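PDB 3IQD: octopine dehydrogenase from Pecten maximus, which catalyses the NADH-dependent reductive condensation of L-arginine with pyruvate to give D-octopine, and the reverse oxidation with NAD(+). Local coordinates for residues A[113-118]-A[144-149]; A[252-257]-A[272-277]; A[225-230]-A[313-318]; A[44-49]-A[67-72]. One frame throughout, in Å; residues are numbered along the deposited sequence.

Contact 1: residues A[113-118]-A[144-149]. With NAI (1,4-dihydronicotinamide adenine dinucleotide), chain B.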
loop_
_atom_site.group_PDB
_atom_site.type_symbol
_atom_site.label_atom_id
_atom_site.label_comp_id
_atom_site.label_asym_id
_atom_site.label_seq_id
_atom_site.Cartn_x
_atom_site.Cartn_y
_atom_site.Cartn_z
ATOM N N VAL A 113 12.056 0.421 1.600
ATOM C CA VAL A 113 11.017 -0.204 0.780
ATOM C C VAL A 113 9.669 -0.231 1.495
ATOM O O VAL A 113 9.589 -0.571 2.682
ATOM C CB VAL A 113 11.427 -1.649 0.357
ATOM C CG1 VAL A 113 10.388 -2.273 -0.551
ATOM C CG2 VAL A 113 12.773 -1.644 -0.348
ATOM N N GLY A 114 8.620 0.143 0.766
ATOM C CA GLY A 114 7.248 0.056 1.257
ATOM C C GLY A 114 6.541 -1.096 0.572
ATOM O O GLY A 114 6.232 -1.019 -0.618
ATOM N N LEU A 115 6.281 -2.165 1.318
ATOM C CA LEU A 115 5.720 -3.383 0.735
ATOM C C LEU A 115 4.493 -3.863 1.512
ATOM O O LEU A 115 4.608 -4.741 2.368
ATOM C CB LEU A 115 6.795 -4.481 0.686
ATOM C CG LEU A 115 6.585 -5.719 -0.186
ATOM C CD1 LEU A 115 6.940 -5.424 -1.617
ATOM C CD2 LEU A 115 7.403 -6.884 0.328
ATOM N N PRO A 116 3.313 -3.276 1.231
ATOM C CA PRO A 116 3.067 -2.180 0.307
ATOM C C PRO A 116 3.288 -0.823 0.973
ATOM O O PRO A 116 3.462 -0.749 2.192
ATOM C CB PRO A 116 1.590 -2.356 -0.032
ATOM C CG PRO A 116 1.002 -2.882 1.206
ATOM C CD PRO A 116 2.063 -3.726 1.866
ATOM N N SER A 117 3.287 0.234 0.168
ATOM C CA SER A 117 3.491 1.589 0.660
ATOM C C SER A 117 2.226 2.197 1.224
ATOM O O SER A 117 2.241 2.805 2.298
ATOM C CB SER A 117 3.978 2.482 -0.478
ATOM O OG SER A 117 5.384 2.522 -0.492
ATOM N N GLN A 118 1.134 2.020 0.481
ATOM C CA GLN A 118 -0.046 2.880 0.572
ATOM C C GLN A 118 0.366 4.303 0.172
ATOM O O GLN A 118 1.536 4.555 -0.114
ATOM C CB GLN A 118 -0.701 2.803 1.958
ATOM C CG GLN A 118 -1.278 1.423 2.285
ATOM C CD GLN A 118 -2.462 1.067 1.397
ATOM O OE1 GLN A 118 -3.504 1.743 1.418
ATOM N NE2 GLN A 118 -2.312 -0.000 0.608
ATOM N N LEU A 144 0.678 -5.950 -1.813
ATOM C CA LEU A 144 1.495 -7.045 -1.299
ATOM C C LEU A 144 1.643 -8.139 -2.362
ATOM O O LEU A 144 0.650 -8.561 -2.959
ATOM C CB LEU A 144 0.891 -7.613 -0.012
ATOM C CG LEU A 144 1.741 -8.564 0.836
ATOM C CD1 LEU A 144 2.824 -7.817 1.610
ATOM C CD2 LEU A 144 0.854 -9.342 1.785
ATOM N N PRO A 145 2.889 -8.583 -2.621
ATOM C CA PRO A 145 3.191 -9.644 -3.595
ATOM C C PRO A 145 2.317 -10.899 -3.480
ATOM O O PRO A 145 1.988 -11.519 -4.498
ATOM C CB PRO A 145 4.661 -9.992 -3.309
ATOM C CG PRO A 145 5.079 -9.156 -2.129
ATOM C CD PRO A 145 4.119 -8.035 -2.017
ATOM N N TRP A 146 1.936 -11.259 -2.258
ATOM C CA TRP A 146 1.207 -12.506 -2.024
ATOM C C TRP A 146 -0.146 -12.265 -1.383
ATOM O O TRP A 146 -0.386 -11.216 -0.783
ATOM C CB TRP A 146 2.014 -13.444 -1.120
ATOM C CG TRP A 146 3.490 -13.329 -1.293
ATOM C CD1 TRP A 146 4.261 -13.984 -2.207
ATOM C CD2 TRP A 146 4.378 -12.494 -0.542
ATOM N NE1 TRP A 146 5.575 -13.615 -2.068
ATOM C CE2 TRP A 146 5.676 -12.701 -1.054
ATOM C CE3 TRP A 146 4.202 -11.591 0.513
ATOM C CZ2 TRP A 146 6.796 -12.043 -0.543
ATOM C CZ3 TRP A 146 5.309 -10.938 1.021
ATOM C CH2 TRP A 146 6.593 -11.168 0.492
ATOM N N ALA A 147 -1.027 -13.247 -1.537
ATOM C CA ALA A 147 -2.182 -13.390 -0.673
ATOM C C ALA A 147 -1.745 -14.411 0.370
ATOM O O ALA A 147 -1.531 -15.585 0.048
ATOM C CB ALA A 147 -3.388 -13.883 -1.458
ATOM N N CYS A 148 -1.574 -13.959 1.608
ATOM C CA CYS A 148 -1.012 -14.814 2.656
ATOM C C CYS A 148 -1.715 -14.728 4.013
ATOM O O CYS A 148 -2.342 -13.720 4.345
ATOM C CB CYS A 148 0.488 -14.543 2.816
ATOM S SG CYS A 148 0.915 -12.811 3.066
ATOM N N ARG A 149 -1.608 -15.807 4.785
ATOM C CA ARG A 149 -2.136 -15.847 6.141
ATOM C C ARG A 149 -1.234 -16.677 7.061
ATOM O O ARG A 149 -0.755 -17.745 6.678
ATOM C CB ARG A 149 -3.574 -16.384 6.152
ATOM C CG ARG A 149 -4.323 -16.104 7.440
ATOM C CD ARG A 149 -5.672 -15.457 7.163
ATOM N NE ARG A 149 -6.734 -16.438 6.930
ATOM C CZ ARG A 149 -7.810 -16.225 6.173
ATOM N NH1 ARG A 149 -7.973 -15.063 5.546
ATOM N NH2 ARG A 149 -8.723 -17.182 6.035
HETATM P PA NAI B . -1.251 -7.630 9.287
HETATM O O1A NAI B . -2.601 -7.161 9.687
HETATM O O2A NAI B . -1.126 -9.103 9.331
HETATM O O5B NAI B . -0.164 -6.945 10.242
HETATM C C5B NAI B . -0.299 -6.944 11.640
HETATM C C4B NAI B . 0.965 -6.288 12.169
HETATM O O4B NAI B . 0.792 -4.886 12.275
HETATM C C3B NAI B . 1.356 -6.764 13.550
HETATM O O3B NAI B . 2.145 -7.918 13.477
HETATM C C2B NAI B . 2.140 -5.587 14.075
HETATM O O2B NAI B . 3.503 -5.713 13.735
HETATM C C1B NAI B . 1.527 -4.384 13.369
HETATM N N9A NAI B . 0.629 -3.676 14.306
HETATM C C8A NAI B . -0.683 -3.974 14.592
HETATM N N7A NAI B . -1.142 -3.093 15.513
HETATM C C5A NAI B . -0.143 -2.239 15.825
HETATM C C6A NAI B . -0.075 -1.156 16.698
HETATM N N6A NAI B . -1.203 -0.581 17.102
HETATM N N1A NAI B . 1.112 -0.449 16.815
HETATM C C2A NAI B . 2.217 -0.814 16.057
HETATM N N3A NAI B . 2.140 -1.894 15.189
HETATM C C4A NAI B . 0.977 -2.594 15.074
HETATM O O3 NAI B . -0.875 -7.054 7.831
HETATM P PN NAI B . -0.436 -8.005 6.606
HETATM O O1N NAI B . -1.452 -9.063 6.444
HETATM O O2N NAI B . 0.995 -8.401 6.731
HETATM O O5D NAI B . -0.585 -6.976 5.385
HETATM C C5D NAI B . 0.290 -5.874 5.270
HETATM C C4D NAI B . -0.332 -4.827 4.357
HETATM O O4D NAI B . -0.518 -5.382 3.070
HETATM C C3D NAI B . -1.694 -4.382 4.866
HETATM O O3D NAI B . -1.764 -2.981 4.771
HETATM C C2D NAI B . -2.700 -5.018 3.929
HETATM O O2D NAI B . -3.754 -4.125 3.649
HETATM C C1D NAI B . -1.880 -5.337 2.679
HETATM N N1N NAI B . -2.277 -6.595 2.008
HETATM C C2N NAI B . -2.500 -7.767 2.699
HETATM C C3N NAI B . -2.874 -8.935 2.021
HETATM C C7N NAI B . -2.652 -10.277 2.662
HETATM O O7N NAI B . -2.248 -10.364 4.010
HETATM N N7N NAI B . -2.842 -11.374 1.929
HETATM C C4N NAI B . -3.018 -8.897 0.630
HETATM C C5N NAI B . -2.782 -7.716 -0.070
HETATM C C6N NAI B . -2.406 -6.570 0.638
#

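Contact 2: residues A[252-257]-A[272-277]. Unlike the reference sequence in segment 272-277: Asp-272 (reference Val).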
loop_
_atom_site.group_PDB
_atom_site.type_symbol
_atom_site.label_atom_id
_atom_site.label_comp_id
_atom_site.label_asym_id
_atom_site.label_seq_id
_atom_site.Cartn_x
_atom_site.Cartn_y
_atom_site.Cartn_z
ATOM N N GLU A 252 -10.386 11.563 -13.002
ATOM C CA GLU A 252 -9.871 12.560 -12.073
ATOM C C GLU A 252 -8.401 12.286 -11.733
ATOM O O GLU A 252 -7.635 13.217 -11.478
ATOM C CB GLU A 252 -10.749 12.629 -10.814
ATOM C CG GLU A 252 -12.141 13.223 -11.075
ATOM C CD GLU A 252 -13.029 13.310 -9.836
ATOM O OE1 GLU A 252 -12.698 12.723 -8.786
ATOM O OE2 GLU A 252 -14.077 13.977 -9.913
ATOM N N CYS A 253 -8.014 11.011 -11.756
ATOM C CA CYS A 253 -6.618 10.606 -11.578
ATOM C C CYS A 253 -5.756 11.082 -12.741
ATOM O O CYS A 253 -4.659 11.613 -12.536
ATOM C CB CYS A 253 -6.499 9.083 -11.444
ATOM S SG CYS A 253 -7.080 8.403 -9.878
ATOM N N LYS A 254 -6.261 10.882 -13.957
ATOM C CA LYS A 254 -5.600 11.345 -15.171
ATOM C C LYS A 254 -5.486 12.872 -15.165
ATOM O O LYS A 254 -4.468 13.432 -15.577
ATOM C CB LYS A 254 -6.372 10.866 -16.407
ATOM C CG LYS A 254 -5.638 11.039 -17.740
ATOM C CD LYS A 254 -4.893 9.771 -18.161
ATOM C CE LYS A 254 -5.800 8.785 -18.927
ATOM N NZ LYS A 254 -6.848 8.124 -18.075
ATOM N N ASP A 255 -6.537 13.531 -14.689
ATOM C CA ASP A 255 -6.569 14.988 -14.598
ATOM C C ASP A 255 -5.429 15.534 -13.743
ATOM O O ASP A 255 -4.729 16.470 -14.147
ATOM C CB ASP A 255 -7.918 15.460 -14.047
ATOM C CG ASP A 255 -8.997 15.512 -15.109
ATOM O OD1 ASP A 255 -8.657 15.448 -16.311
ATOM O OD2 ASP A 255 -10.186 15.625 -14.737
ATOM N N VAL A 256 -5.250 14.934 -12.566
ATOM C CA VAL A 256 -4.205 15.338 -11.632
ATOM C C VAL A 256 -2.828 15.033 -12.226
ATOM O O VAL A 256 -1.925 15.868 -12.166
ATOM C CB VAL A 256 -4.386 14.666 -10.248
ATOM C CG1 VAL A 256 -3.214 14.987 -9.327
ATOM C CG2 VAL A 256 -5.684 15.111 -9.616
ATOM N N ALA A 257 -2.693 13.847 -12.815
ATOM C CA ALA A 257 -1.472 13.445 -13.509
ATOM C C ALA A 257 -1.081 14.431 -14.616
ATOM O O ALA A 257 0.078 14.850 -14.697
ATOM C CB ALA A 257 -1.617 12.033 -14.070
ATOM N N ASP A 272 -0.121 6.759 -16.013
ATOM C CA ASP A 272 -1.447 6.868 -15.416
ATOM C C ASP A 272 -2.476 6.533 -16.472
ATOM O O ASP A 272 -2.635 7.262 -17.455
ATOM C CB ASP A 272 -1.711 8.270 -14.895
ATOM C CG ASP A 272 -1.050 8.523 -13.581
ATOM O OD1 ASP A 272 0.134 8.940 -13.575
ATOM O OD2 ASP A 272 -1.726 8.304 -12.553
ATOM N N LYS A 273 -3.161 5.418 -16.265
ATOM C CA LYS A 273 -4.095 4.895 -17.246
ATOM C C LYS A 273 -5.487 4.736 -16.651
ATOM O O LYS A 273 -5.673 4.860 -15.439
ATOM C CB LYS A 273 -3.579 3.572 -17.829
ATOM C CG LYS A 273 -2.957 2.611 -16.806
ATOM C CD LYS A 273 -2.180 1.475 -17.480
ATOM C CE LYS A 273 -0.861 1.965 -18.077
ATOM N NZ LYS A 273 -0.292 1.008 -19.063
ATOM N N ASP A 274 -6.463 4.491 -17.522
ATOM C CA ASP A 274 -7.824 4.221 -17.108
ATOM C C ASP A 274 -7.854 2.967 -16.268
ATOM O O ASP A 274 -7.124 2.015 -16.534
ATOM C CB ASP A 274 -8.728 4.034 -18.329
ATOM C CG ASP A 274 -9.400 5.321 -18.761
ATOM O OD1 ASP A 274 -9.156 5.761 -19.908
ATOM O OD2 ASP A 274 -10.173 5.892 -17.951
ATOM N N ILE A 275 -8.702 2.978 -15.246
ATOM C CA ILE A 275 -8.924 1.806 -14.413
ATOM C C ILE A 275 -9.352 0.604 -15.268
ATOM O O ILE A 275 -8.929 -0.526 -15.016
ATOM C CB ILE A 275 -9.939 2.104 -13.275
ATOM C CG1 ILE A 275 -9.961 0.964 -12.256
ATOM C CG2 ILE A 275 -11.339 2.426 -13.830
ATOM C CD1 ILE A 275 -10.356 1.407 -10.872
ATOM N N TYR A 276 -10.167 0.869 -16.289
ATOM C CA TYR A 276 -10.612 -0.158 -17.227
ATOM C C TYR A 276 -9.433 -0.702 -18.019
ATOM O O TYR A 276 -9.283 -1.916 -18.174
ATOM C CB TYR A 276 -11.682 0.405 -18.168
ATOM C CG TYR A 276 -12.079 -0.515 -19.302
ATOM C CD1 TYR A 276 -12.448 -1.837 -19.060
ATOM C CD2 TYR A 276 -12.102 -0.059 -20.616
ATOM C CE1 TYR A 276 -12.819 -2.682 -20.093
ATOM C CE2 TYR A 276 -12.476 -0.898 -21.660
ATOM C CZ TYR A 276 -12.831 -2.209 -21.387
ATOM O OH TYR A 276 -13.196 -3.052 -22.406
ATOM N N GLN A 277 -8.606 0.215 -18.510
ATOM C CA GLN A 277 -7.380 -0.114 -19.218
ATOM C C GLN A 277 -6.414 -0.846 -18.287
ATOM O O GLN A 277 -5.630 -1.687 -18.732
ATOM C CB GLN A 277 -6.749 1.171 -19.753
ATOM C CG GLN A 277 -5.651 0.979 -20.780
ATOM C CD GLN A 277 -5.214 2.294 -21.412
ATOM O OE1 GLN A 277 -5.279 3.361 -20.784
ATOM N NE2 GLN A 277 -4.760 2.223 -22.664
#

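Contact 3: residues A[225-230]-A[313-318]. Unlike the reference sequence in segment 313-318: Ala-315 (reference Gly).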
loop_
_atom_site.group_PDB
_atom_site.type_symbol
_atom_site.label_atom_id
_atom_site.label_comp_id
_atom_site.label_asym_id
_atom_site.label_seq_id
_atom_site.Cartn_x
_atom_site.Cartn_y
_atom_site.Cartn_z
ATOM N N GLY A 225 -31.346 2.123 5.511
ATOM C CA GLY A 225 -31.224 1.577 6.865
ATOM C C GLY A 225 -31.748 0.157 7.015
ATOM O O GLY A 225 -31.502 -0.493 8.032
ATOM N N LYS A 226 -32.462 -0.327 6.000
ATOM C CA LYS A 226 -33.096 -1.644 6.050
ATOM C C LYS A 226 -32.091 -2.778 5.851
ATOM O O LYS A 226 -31.277 -2.729 4.924
ATOM C CB LYS A 226 -34.235 -1.745 5.024
ATOM C CG LYS A 226 -35.429 -0.822 5.300
ATOM C CD LYS A 226 -36.201 -1.230 6.547
ATOM C CE LYS A 226 -37.181 -0.141 6.981
ATOM N NZ LYS A 226 -37.986 -0.547 8.183
ATOM N N PRO A 227 -32.143 -3.802 6.727
ATOM C CA PRO A 227 -31.275 -4.981 6.657
ATOM C C PRO A 227 -31.455 -5.826 5.387
ATOM O O PRO A 227 -32.513 -5.785 4.750
ATOM C CB PRO A 227 -31.686 -5.789 7.892
ATOM C CG PRO A 227 -33.063 -5.324 8.206
ATOM C CD PRO A 227 -33.060 -3.875 7.880
ATOM N N VAL A 228 -30.409 -6.572 5.034
ATOM C CA VAL A 228 -30.423 -7.492 3.892
ATOM C C VAL A 228 -30.145 -8.922 4.378
ATOM O O VAL A 228 -29.447 -9.103 5.371
ATOM C CB VAL A 228 -29.424 -7.059 2.770
ATOM C CG1 VAL A 228 -29.854 -5.734 2.149
ATOM C CG2 VAL A 228 -27.986 -6.970 3.284
ATOM N N PRO A 229 -30.700 -9.941 3.691
ATOM C CA PRO A 229 -30.637 -11.317 4.206
ATOM C C PRO A 229 -29.223 -11.809 4.529
ATOM O O PRO A 229 -29.014 -12.446 5.563
ATOM C CB PRO A 229 -31.249 -12.147 3.071
ATOM C CG PRO A 229 -32.133 -11.201 2.355
ATOM C CD PRO A 229 -31.425 -9.882 2.406
ATOM N N GLU A 230 -28.270 -11.513 3.654
ATOM C CA GLU A 230 -26.899 -11.984 3.822
ATOM C C GLU A 230 -25.911 -11.082 3.097
ATOM O O GLU A 230 -26.299 -10.297 2.226
ATOM C CB GLU A 230 -26.755 -13.426 3.325
ATOM C CG GLU A 230 -27.199 -13.647 1.882
ATOM C CD GLU A 230 -26.409 -14.739 1.191
ATOM O OE1 GLU A 230 -25.159 -14.654 1.182
ATOM O OE2 GLU A 230 -27.037 -15.674 0.650
ATOM N N VAL A 313 -27.790 -7.683 12.652
ATOM C CA VAL A 313 -28.721 -6.646 13.108
ATOM C C VAL A 313 -30.139 -7.197 13.197
ATOM O O VAL A 313 -30.399 -8.323 12.770
ATOM C CB VAL A 313 -28.727 -5.386 12.178
ATOM C CG1 VAL A 313 -27.464 -4.545 12.369
ATOM C CG2 VAL A 313 -28.928 -5.776 10.713
ATOM N N ASP A 314 -31.047 -6.402 13.758
ATOM C CA ASP A 314 -32.472 -6.713 13.713
ATOM C C ASP A 314 -32.922 -6.929 12.265
ATOM O O ASP A 314 -32.709 -6.079 11.397
ATOM C CB ASP A 314 -33.296 -5.605 14.387
ATOM C CG ASP A 314 -34.780 -5.671 14.035
ATOM O OD1 ASP A 314 -35.386 -6.761 14.128
ATOM O OD2 ASP A 314 -35.344 -4.623 13.664
ATOM N N ALA A 315 -33.526 -8.092 12.032
ATOM C CA ALA A 315 -34.080 -8.495 10.730
ATOM C C ALA A 315 -33.059 -8.715 9.601
ATOM O O ALA A 315 -33.402 -8.650 8.421
ATOM C CB ALA A 315 -35.239 -7.553 10.288
ATOM N N GLY A 316 -31.815 -9.002 9.965
ATOM C CA GLY A 316 -30.837 -9.460 8.986
ATOM C C GLY A 316 -29.396 -9.069 9.230
ATOM O O GLY A 316 -28.851 -9.248 10.324
ATOM N N VAL A 317 -28.790 -8.530 8.178
ATOM C CA VAL A 317 -27.373 -8.197 8.132
ATOM C C VAL A 317 -27.196 -6.732 7.699
ATOM O O VAL A 317 -27.981 -6.219 6.895
ATOM C CB VAL A 317 -26.630 -9.207 7.202
ATOM C CG1 VAL A 317 -25.868 -8.518 6.072
ATOM C CG2 VAL A 317 -25.748 -10.146 8.015
ATOM N N ALA A 318 -26.191 -6.062 8.258
ATOM C CA ALA A 318 -25.920 -4.656 7.948
ATOM C C ALA A 318 -24.435 -4.427 7.700
ATOM O O ALA A 318 -23.603 -5.127 8.283
ATOM C CB ALA A 318 -26.409 -3.754 9.066
#

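Contact 4: residues A[44-49]-A[67-72]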
loop_
_atom_site.group_PDB
_atom_site.type_symbol
_atom_site.label_atom_id
_atom_site.label_comp_id
_atom_site.label_asym_id
_atom_site.label_seq_id
_atom_site.Cartn_x
_atom_site.Cartn_y
_atom_site.Cartn_z
ATOM N N LYS A 44 10.164 -16.698 21.157
ATOM C CA LYS A 44 9.785 -17.828 22.016
ATOM C C LYS A 44 9.052 -18.888 21.208
ATOM O O LYS A 44 9.259 -20.083 21.419
ATOM C CB LYS A 44 8.918 -17.388 23.210
ATOM C CG LYS A 44 9.657 -16.591 24.286
ATOM C CD LYS A 44 9.146 -16.902 25.709
ATOM C CE LYS A 44 8.095 -15.899 26.212
ATOM N NZ LYS A 44 6.678 -16.235 25.829
ATOM N N ALA A 45 8.211 -18.437 20.276
ATOM C CA ALA A 45 7.411 -19.323 19.437
ATOM C C ALA A 45 8.270 -20.115 18.458
ATOM O O ALA A 45 8.153 -21.339 18.374
ATOM C CB ALA A 45 6.333 -18.534 18.695
ATOM N N LEU A 46 9.136 -19.414 17.729
ATOM C CA LEU A 46 9.981 -20.052 16.720
ATOM C C LEU A 46 10.979 -21.025 17.349
ATOM O O LEU A 46 11.279 -22.070 16.765
ATOM C CB LEU A 46 10.704 -19.008 15.855
ATOM C CG LEU A 46 11.574 -19.508 14.692
ATOM C CD1 LEU A 46 10.751 -20.289 13.677
ATOM C CD2 LEU A 46 12.320 -18.365 14.011
ATOM N N GLY A 47 11.475 -20.684 18.538
ATOM C CA GLY A 47 12.466 -21.499 19.228
ATOM C C GLY A 47 13.672 -21.750 18.349
ATOM O O GLY A 47 14.144 -20.839 17.663
ATOM N N ALA A 48 14.150 -22.992 18.347
ATOM C CA ALA A 48 15.320 -23.381 17.556
ATOM C C ALA A 48 14.959 -23.848 16.140
ATOM O O ALA A 48 15.835 -24.222 15.353
ATOM C CB ALA A 48 16.106 -24.449 18.288
ATOM N N ASP A 49 13.670 -23.808 15.817
ATOM C CA ASP A 49 13.178 -24.285 14.530
ATOM C C ASP A 49 13.329 -23.229 13.439
ATOM O O ASP A 49 13.703 -22.083 13.715
ATOM C CB ASP A 49 11.714 -24.721 14.648
ATOM C CG ASP A 49 11.476 -25.663 15.820
ATOM O OD1 ASP A 49 12.076 -26.757 15.857
ATOM O OD2 ASP A 49 10.678 -25.306 16.705
ATOM N N SER A 67 13.448 -21.484 6.474
ATOM C CA SER A 67 14.575 -20.575 6.679
ATOM C C SER A 67 14.556 -19.970 8.080
ATOM O O SER A 67 13.539 -20.028 8.769
ATOM C CB SER A 67 14.565 -19.457 5.627
ATOM O OG SER A 67 13.513 -18.534 5.852
ATOM N N ARG A 68 15.682 -19.389 8.492
ATOM C CA ARG A 68 15.752 -18.646 9.752
ATOM C C ARG A 68 16.354 -17.255 9.576
ATOM O O ARG A 68 17.375 -17.101 8.906
ATOM C CB ARG A 68 16.537 -19.418 10.811
ATOM C CG ARG A 68 15.668 -20.031 11.890
ATOM C CD ARG A 68 16.500 -20.666 13.002
ATOM N NE ARG A 68 17.197 -19.683 13.828
ATOM C CZ ARG A 68 16.972 -19.481 15.124
ATOM N NH1 ARG A 68 16.060 -20.193 15.774
ATOM N NH2 ARG A 68 17.676 -18.566 15.776
ATOM N N PRO A 69 15.706 -16.231 10.161
ATOM C CA PRO A 69 16.316 -14.907 10.283
ATOM C C PRO A 69 17.485 -14.924 11.259
ATOM O O PRO A 69 17.507 -15.744 12.183
ATOM C CB PRO A 69 15.180 -14.041 10.845
ATOM C CG PRO A 69 13.933 -14.812 10.587
ATOM C CD PRO A 69 14.336 -16.246 10.698
ATOM N N LYS A 70 18.442 -14.021 11.046
ATOM C CA LYS A 70 19.607 -13.860 11.920
ATOM C C LYS A 70 19.182 -13.440 13.330
ATOM O O LYS A 70 19.652 -14.002 14.320
ATOM C CB LYS A 70 20.576 -12.836 11.318
ATOM C CG LYS A 70 21.835 -12.552 12.136
ATOM C CD LYS A 70 23.032 -13.336 11.617
ATOM C CE LYS A 70 24.344 -12.603 11.902
ATOM N NZ LYS A 70 25.416 -12.967 10.915
ATOM N N VAL A 71 18.283 -12.462 13.410
ATOM C CA VAL A 71 17.748 -12.000 14.688
ATOM C C VAL A 71 16.310 -11.510 14.528
ATOM O O VAL A 71 15.942 -10.975 13.483
ATOM C CB VAL A 71 18.653 -10.897 15.329
ATOM C CG1 VAL A 71 18.592 -9.584 14.540
ATOM C CG2 VAL A 71 18.304 -10.681 16.807
ATOM N N ILE A 72 15.499 -11.730 15.561
ATOM C CA ILE A 72 14.146 -11.174 15.642
ATOM C C ILE A 72 14.062 -10.296 16.898
ATOM O O ILE A 72 14.113 -10.801 18.023
ATOM C CB ILE A 72 13.066 -12.285 15.642
ATOM C CG1 ILE A 72 13.181 -13.129 14.360
ATOM C CG2 ILE A 72 11.664 -11.668 15.787
ATOM C CD1 ILE A 72 12.634 -14.535 14.469
#

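Contact 1: residues A[113-118]-A[144-149]
Leu-115 lays its branched end against the ring of Pro-145, its CG 3.8 Å from Pro-145 CD, and the two side chains meet at an oblique angle. With CG anti to the backbone N (chi1 -165°), the branch is carried over to the proline, and CD2 comes obliquely to the Trp-146 indole, 4.4 Å from CH2. Trp-146 also carries its own neighbour, Pro-145 CG lying 3.4 Å above the indole plane and displaced toward the rim. A valine in place of Leu-115 would probably lose part of this reach, leaving a gap beside Pro-145 and the indole less firmly backed.

The peptide bond before Pro-116 is cis, and Pro-116 CD lies 3.3 Å from O4D of the nicotinamide ribose. Leu-144 is shared between protein and cofactor: CD1 packs 3.6 Å from Leu-115 O, whereas CB approaches the nicotinamide ring, 3.5 Å from C6N, and CD2 sits near its carboxamide carbon. Further along, the carboxamide N7N gives Cys-148 O a weak hydrogen bond of 3.4 Å. The two segments thus form one wall of the NADH pocket. It stands at the end of strand 111-114 and the start of strand 146-150, with Trp-146 and Cys-148 touching helix 12-22, and Leu-115 and Pro-145 resting on His-188 of helix 180-188.

Contact 2: residues A[252-257]-A[272-277]
Residues 252-257 are a piece of the long helix 240-263, while 272-274 run as an irregular lead-in to the helix that starts at Ile-275. The chains come nearest at Lys-254 and Asp-272, whose CA atoms are 6.1 Å apart, a spacing at which side chains rather than backbone bonds make the junction. Lys-254 bridges most of it. Its CG is anti to the backbone N (chi1 -168°), and bends at the next three torsions fold the chain along the lead-in, so that CD lies 3.4 Å from Asp-272 O. NZ then forms a long salt bridge of 3.8 Å to Asp-274 OD1, the two side chains crossing at about a right angle. Asp-274 holds the N-cap position without capping the helix; its OD2 has a weak hydrogen bond with Ser-250 OG. A methionine replacing Lys-254 would probably keep some of the aliphatic packing yet leave Asp-274 without its cationic mate.

One helical turn on, Ala-257 CB sits 3.6 Å from Asp-272 OD1. Asp-272, where the reference sequence has valine, also touches Ile-205 and Glu-202 of helix 200-205. A buried carboxylate against Ala-257 CB, with the side chain of Glu-202 also touching, may have a raised pKa, whereas the partly exposed Lys-254 to Asp-274 pair probably contributes only modest attraction.

Contact 3: residues A[225-230]-A[313-318]
A small beta hairpin, strands 310-313 and 316-319 of the helical domain, is met here by the loop 225-230, which adds a single antiparallel bridge to strand 316-319. The hairpin's type II turn runs from Val-313 to Gly-316. Val-228 and Val-317 form the hydrogen-bonded pair: Val-228 N donates to Val-317 O over 3.1 Å, nearly straight at 172°. The return bond, Val-317 N to Val-228 O, measures 2.9 Å but is more bent, at 136°. Beside the bridge, Val-228 CG2, placed between the backbone N and the carbonyl carbon, touches Val-317 CG1 at 3.8 Å as the side chains pass at a slant.

Pro-227 fits against the turn itself. Its CB rests 3.9 Å from Val-313 CG2, and its CG reaches Ala-315 CB at 3.7 Å, close to the carbonyl oxygens of Asp-314 and Ala-315. Gly-316 permits this approach, since a CB there would run into Val-228 O and crowd Pro-227. Ala-315 stands where the reference sequence has glycine, at a turn position with positive phi (67°). Val-228 also leans on Arg-219 and Trp-220 of helix 211-220. Two backbone bonds between Val-313 and Gly-316 close the turn, the arrangement of a two-residue beta hairpin extended by one bridge from a surface loop.

Contact 4: residues A[44-49]-A[67-72]
Leu-46 and Arg-68 meet along their aliphatic parts, Leu-46 CD2 lying 4.3 Å from Arg-68 CG. The leucine's CG is anti to the backbone N (chi1 -177°), which sends the branch away from the end of helix 38-46 and across to the other segment. The same methyl, CD2, serves three neighbours: besides the arginine it touches Pro-69 CD at 4.4 Å and, more closely, Ile-72 CD1 at 3.9 Å. Leu-46 and Ile-72 cross at about a right angle and touch methyl to methyl, CD2 on CD1.

This packing belongs to the Rossmann-type nucleotide-binding domain. Helix 38-46, whose first residue Glu-38 binds NADH, ends here over strand 71-73, which pairs in parallel with strand 27-32. Ile-72 also lies against Val-31 of that strand and against Trp-42 and Thr-43 of the helix, so its side chain lies between helix and strand.

Beyond the helix, a type II' turn from Leu-46 to Asp-49, with Gly-47 at positive phi, is closed by Asp-49 N bonding to Leu-46 O. Arg-68 spreads over this turn. Its chain is extended through CG and CD, passing Asp-49 O at 3.2 Å from CD, then bends at chi3 (70°) to bring the guanidinium to the Gly-47 carbonyl. Gly-47 O lies at the guanidinium edge, near its plane, and accepts a weak hydrogen bond of 2.8 Å from NH1, bent to 119°. The carboxylate of Asp-49 has its partner elsewhere, OD2 forming a salt bridge with Arg-155.

From the N terminus, contact 4 comes first: it closes a loop of 17 residues, mostly the strands 51-56 and 62-67, and ties the end of helix 38-46 to the approach to strand 71-73. Contact 1 follows in series, its 25 intervening residues including helix 121-129 and strand 137-141; it joins two parts of the cofactor wall. The centres of these two are about 22 Å apart and both reach the same sheet system. Residues 225-230 then open contact 3, which closes only at 313-318 and so encloses contact 2 entirely, the latter tying helix 240-263 to the lead-in of helix 275-283. No contacts cross; contacts 2 and 4 lie on opposite sides of the chain's centre.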